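Local coordinates for protein thiosulfate sulfurtransferase RDL2, mitochondrial (Saccharomyces cerevisiae, PDB 6K6R) that catalyses the transfer of sulfane sulfur from thiosulfate to cyanide, giving thiocyanate and sulfite, as a single-domain mitochondrial rhodanese, at residues K48-D53 with H98-I103. Residues are numbered along the deposited sequence; the frame is centred on the assembly and turned at random.
Sequences KKLLVD and HDKELI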
ATOM      1  N   LYS A  48      11.376   4.693   5.814  1.00 50.29           N
ATOM      2  CA  LYS A  48      10.993   3.540   6.618  1.00 48.64           C
ATOM      3  C   LYS A  48       9.639   2.966   6.221  1.00 40.89           C
ATOM      4  O   LYS A  48       9.349   1.812   6.554  1.00 37.49           O
ATOM      5  CB  LYS A  48      10.957   3.918   8.100  1.00 44.98           C
ATOM      6  CG  LYS A  48      12.320   4.047   8.761  1.00 51.12           C
ATOM      7  CD  LYS A  48      12.170   4.339  10.247  1.00 62.97           C
ATOM      8  CE  LYS A  48      13.319   5.186  10.774  1.00 55.01           C
ATOM      9  NZ  LYS A  48      14.341   4.364  11.480  1.00 58.65           N
ATOM     10  N   LYS A  49       8.809   3.738   5.523  1.00 34.56           N
ATOM     11  CA  LYS A  49       7.428   3.364   5.264  1.00 30.47           C
ATOM     12  C   LYS A  49       7.139   3.403   3.770  1.00 38.48           C
ATOM     13  O   LYS A  49       7.814   4.091   2.999  1.00 35.81           O
ATOM     14  CB  LYS A  49       6.457   4.290   6.012  1.00 30.58           C
ATOM     15  CG  LYS A  49       6.950   4.701   7.392  1.00 32.19           C
ATOM     16  CD  LYS A  49       5.889   5.458   8.171  1.00 32.56           C
ATOM     17  CE  LYS A  49       6.370   5.772   9.579  1.00 33.82           C
ATOM     18  NZ  LYS A  49       5.282   6.321  10.436  1.00 36.58           N
ATOM     19  N   LEU A  50       6.116   2.648   3.371  1.00 30.57           N
ATOM     20  CA  LEU A  50       5.679   2.578   1.984  1.00 24.63           C
ATOM     21  C   LEU A  50       4.161   2.518   1.947  1.00 23.62           C
ATOM     22  O   LEU A  50       3.557   1.670   2.611  1.00 26.12           O
ATOM     23  CB  LEU A  50       6.267   1.353   1.272  1.00 19.92           C
ATOM     24  CG  LEU A  50       7.734   1.418   0.845  1.00 29.25           C
ATOM     25  CD1 LEU A  50       8.319   0.019   0.766  1.00 24.89           C
ATOM     26  CD2 LEU A  50       7.874   2.134  -0.488  1.00 24.83           C
ATOM     27  N   LEU A  51       3.550   3.411   1.175  1.00 16.48           N
ATOM     28  CA  LEU A  51       2.106   3.411   0.981  1.00 21.64           C
ATOM     29  C   LEU A  51       1.769   2.498  -0.193  1.00 24.14           C
ATOM     30  O   LEU A  51       2.188   2.756  -1.326  1.00 24.50           O
ATOM     31  CB  LEU A  51       1.594   4.829   0.740  1.00 24.77           C
ATOM     32  CG  LEU A  51       1.776   5.788   1.918  1.00 24.47           C
ATOM     33  CD1 LEU A  51       1.967   7.217   1.434  1.00 24.95           C
ATOM     34  CD2 LEU A  51       0.597   5.695   2.873  1.00 17.01           C
ATOM     35  N   VAL A  52       1.018   1.434   0.078  1.00 18.42           N
ATOM     36  CA  VAL A  52       0.738   0.388  -0.900  1.00 20.37           C
ATOM     37  C   VAL A  52      -0.698   0.540  -1.381  1.00 15.91           C
ATOM     38  O   VAL A  52      -1.642   0.453  -0.585  1.00 20.14           O
ATOM     39  CB  VAL A  52       0.973  -1.012  -0.314  1.00 22.82           C
ATOM     40  CG1 VAL A  52       0.533  -2.080  -1.305  1.00 30.90           C
ATOM     41  CG2 VAL A  52       2.437  -1.192   0.056  1.00 14.24           C
ATOM     42  N   ASP A  53      -0.862   0.762  -2.683  1.00 29.28           N
ATOM     43  CA  ASP A  53      -2.174   0.792  -3.318  1.00 25.22           C
ATOM     44  C   ASP A  53      -2.490  -0.606  -3.836  1.00 18.07           C
ATOM     45  O   ASP A  53      -1.742  -1.154  -4.654  1.00 25.79           O
ATOM     46  CB  ASP A  53      -2.201   1.814  -4.455  1.00 25.38           C
ATOM     47  CG  ASP A  53      -3.606   2.099  -4.965  1.00 32.64           C
ATOM     48  OD1 ASP A  53      -4.510   1.258  -4.772  1.00 34.25           O
ATOM     49  OD2 ASP A  53      -3.806   3.175  -5.566  1.00 38.41           O
ATOM     50  N   HIS A  98      11.761  -6.613   3.990  1.00 28.35           N
ATOM     51  CA  HIS A  98      10.782  -7.046   4.978  1.00 24.58           C
ATOM     52  C   HIS A  98      10.796  -6.200   6.244  1.00 43.03           C
ATOM     53  O   HIS A  98       9.943  -6.408   7.114  1.00 39.48           O
ATOM     54  CB  HIS A  98      11.010  -8.517   5.318  1.00 25.78           C
ATOM     55  CG  HIS A  98      10.776  -9.440   4.163  1.00 35.64           C
ATOM     56  ND1 HIS A  98       9.622 -10.180   4.023  1.00 41.10           N
ATOM     57  CD2 HIS A  98      11.543  -9.732   3.086  1.00 38.83           C
ATOM     58  CE1 HIS A  98       9.691 -10.894   2.913  1.00 40.57           C
ATOM     59  NE2 HIS A  98      10.847 -10.640   2.327  1.00 50.98           N
ATOM     60  N   ASP A  99      11.730  -5.258   6.371  1.00 34.96           N
ATOM     61  CA  ASP A  99      11.721  -4.328   7.490  1.00 41.97           C
ATOM     62  C   ASP A  99      10.911  -3.072   7.205  1.00 41.45           C
ATOM     63  O   ASP A  99      10.563  -2.349   8.146  1.00 40.40           O
ATOM     64  CB  ASP A  99      13.153  -3.933   7.868  1.00 47.71           C
ATOM     65  CG  ASP A  99      14.020  -3.654   6.657  1.00 53.75           C
ATOM     66  OD1 ASP A  99      13.881  -2.563   6.062  1.00 46.65           O
ATOM     67  OD2 ASP A  99      14.841  -4.524   6.302  1.00 61.75           O
ATOM     68  N   LYS A 100      10.606  -2.798   5.937  1.00 33.93           N
ATOM     69  CA  LYS A 100       9.798  -1.638   5.593  1.00 30.25           C
ATOM     70  C   LYS A 100       8.388  -1.788   6.148  1.00 33.15           C
ATOM     71  O   LYS A 100       7.848  -2.893   6.248  1.00 40.87           O
ATOM     72  CB  LYS A 100       9.737  -1.460   4.074  1.00 36.55           C
ATOM     73  CG  LYS A 100      11.074  -1.168   3.417  1.00 41.81           C
ATOM     74  CD  LYS A 100      11.649   0.159   3.878  1.00 47.58           C
ATOM     75  CE  LYS A 100      12.873   0.533   3.059  1.00 47.72           C
ATOM     76  NZ  LYS A 100      12.499   1.113   1.740  1.00 47.42           N
ATOM     77  N   GLU A 101       7.789  -0.658   6.517  1.00 28.39           N
ATOM     78  CA  GLU A 101       6.404  -0.633   6.973  1.00 31.33           C
ATOM     79  C   GLU A 101       5.503  -0.410   5.765  1.00 32.85           C
ATOM     80  O   GLU A 101       5.530   0.663   5.151  1.00 23.61           O
ATOM     81  CB  GLU A 101       6.187   0.447   8.029  1.00 19.71           C
ATOM     82  CG  GLU A 101       4.783   0.436   8.621  1.00 30.75           C
ATOM     83  CD  GLU A 101       4.547   1.552   9.621  1.00 34.48           C
ATOM     84  OE1 GLU A 101       5.328   2.527   9.627  1.00 32.47           O
ATOM     85  OE2 GLU A 101       3.575   1.454  10.400  1.00 27.36           O
ATOM     86  N   LEU A 102       4.710  -1.422   5.420  1.00 21.42           N
ATOM     87  CA  LEU A 102       3.775  -1.333   4.307  1.00 16.81           C
ATOM     88  C   LEU A 102       2.425  -0.860   4.833  1.00 20.20           C
ATOM     89  O   LEU A 102       1.779  -1.560   5.621  1.00 21.05           O
ATOM     90  CB  LEU A 102       3.640  -2.681   3.602  1.00 21.22           C
ATOM     91  CG  LEU A 102       4.945  -3.393   3.239  1.00 18.82           C
ATOM     92  CD1 LEU A 102       4.660  -4.696   2.508  1.00 17.14           C
ATOM     93  CD2 LEU A 102       5.834  -2.488   2.403  1.00 20.08           C
ATOM     94  N   ILE A 103       2.010   0.327   4.406  1.00 23.91           N
ATOM     95  CA  ILE A 103       0.740   0.914   4.811  1.00 20.10           C
ATOM     96  C   ILE A 103      -0.230   0.745   3.650  1.00 21.03           C
ATOM     97  O   ILE A 103      -0.045   1.336   2.581  1.00 22.70           O
ATOM     98  CB  ILE A 103       0.900   2.388   5.205  1.00 19.34           C
ATOM     99  CG1 ILE A 103       1.776   2.504   6.454  1.00 25.25           C
ATOM    100  CG2 ILE A 103      -0.460   3.029   5.441  1.00 25.37           C
ATOM    101  CD1 ILE A 103       2.757   3.654   6.413  1.00 24.68           C
TER
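L50 makes backbone hydrogen bonds to both E101 and I103 at the centre of the parallel rhodanese sheet, where 49-53 and 101-103 run as neighbouring strands. L50 N donates to E101 O, and I103 N donates to L50 O at 2.7 Å. E101 N to K48 O and V52 N to I103 O complete the staggered pattern of a parallel pair. L50 N to E101 O is bent, at 150°; the other three are nearly straight.

On one face, K49, L51, E101 and I103 project together. L51 CD2 lies alongside I103 at 3.8 Å from CG2. I103 CD1 reaches the other way, to 3.8 Å from K49 CB. Helix 35-43 packs on this face through L41, which touches K49, L51 and I103.

On the other face, L50 and L102 lie side by side. L50 CD1 touches both L102 CD2 and K100 CB, each at 3.9 Å. V52 CG2 meets L102 CB.

The bonding continues outward, L51 pairing with I69 and L102 with N126.

K49 and E101 extend side by side. With CG trans to N (chi1 -175°), the extended E101 chain carries its carboxylate along the lysine. E101 OE2 is hydrogen-bonded to Y33 OH, which also bonds weakly to K49 NZ. E101 OE1 lies nearest K49 CD, at 3.3 Å, and its salt bridge to K49 NZ is long, at 3.9 Å.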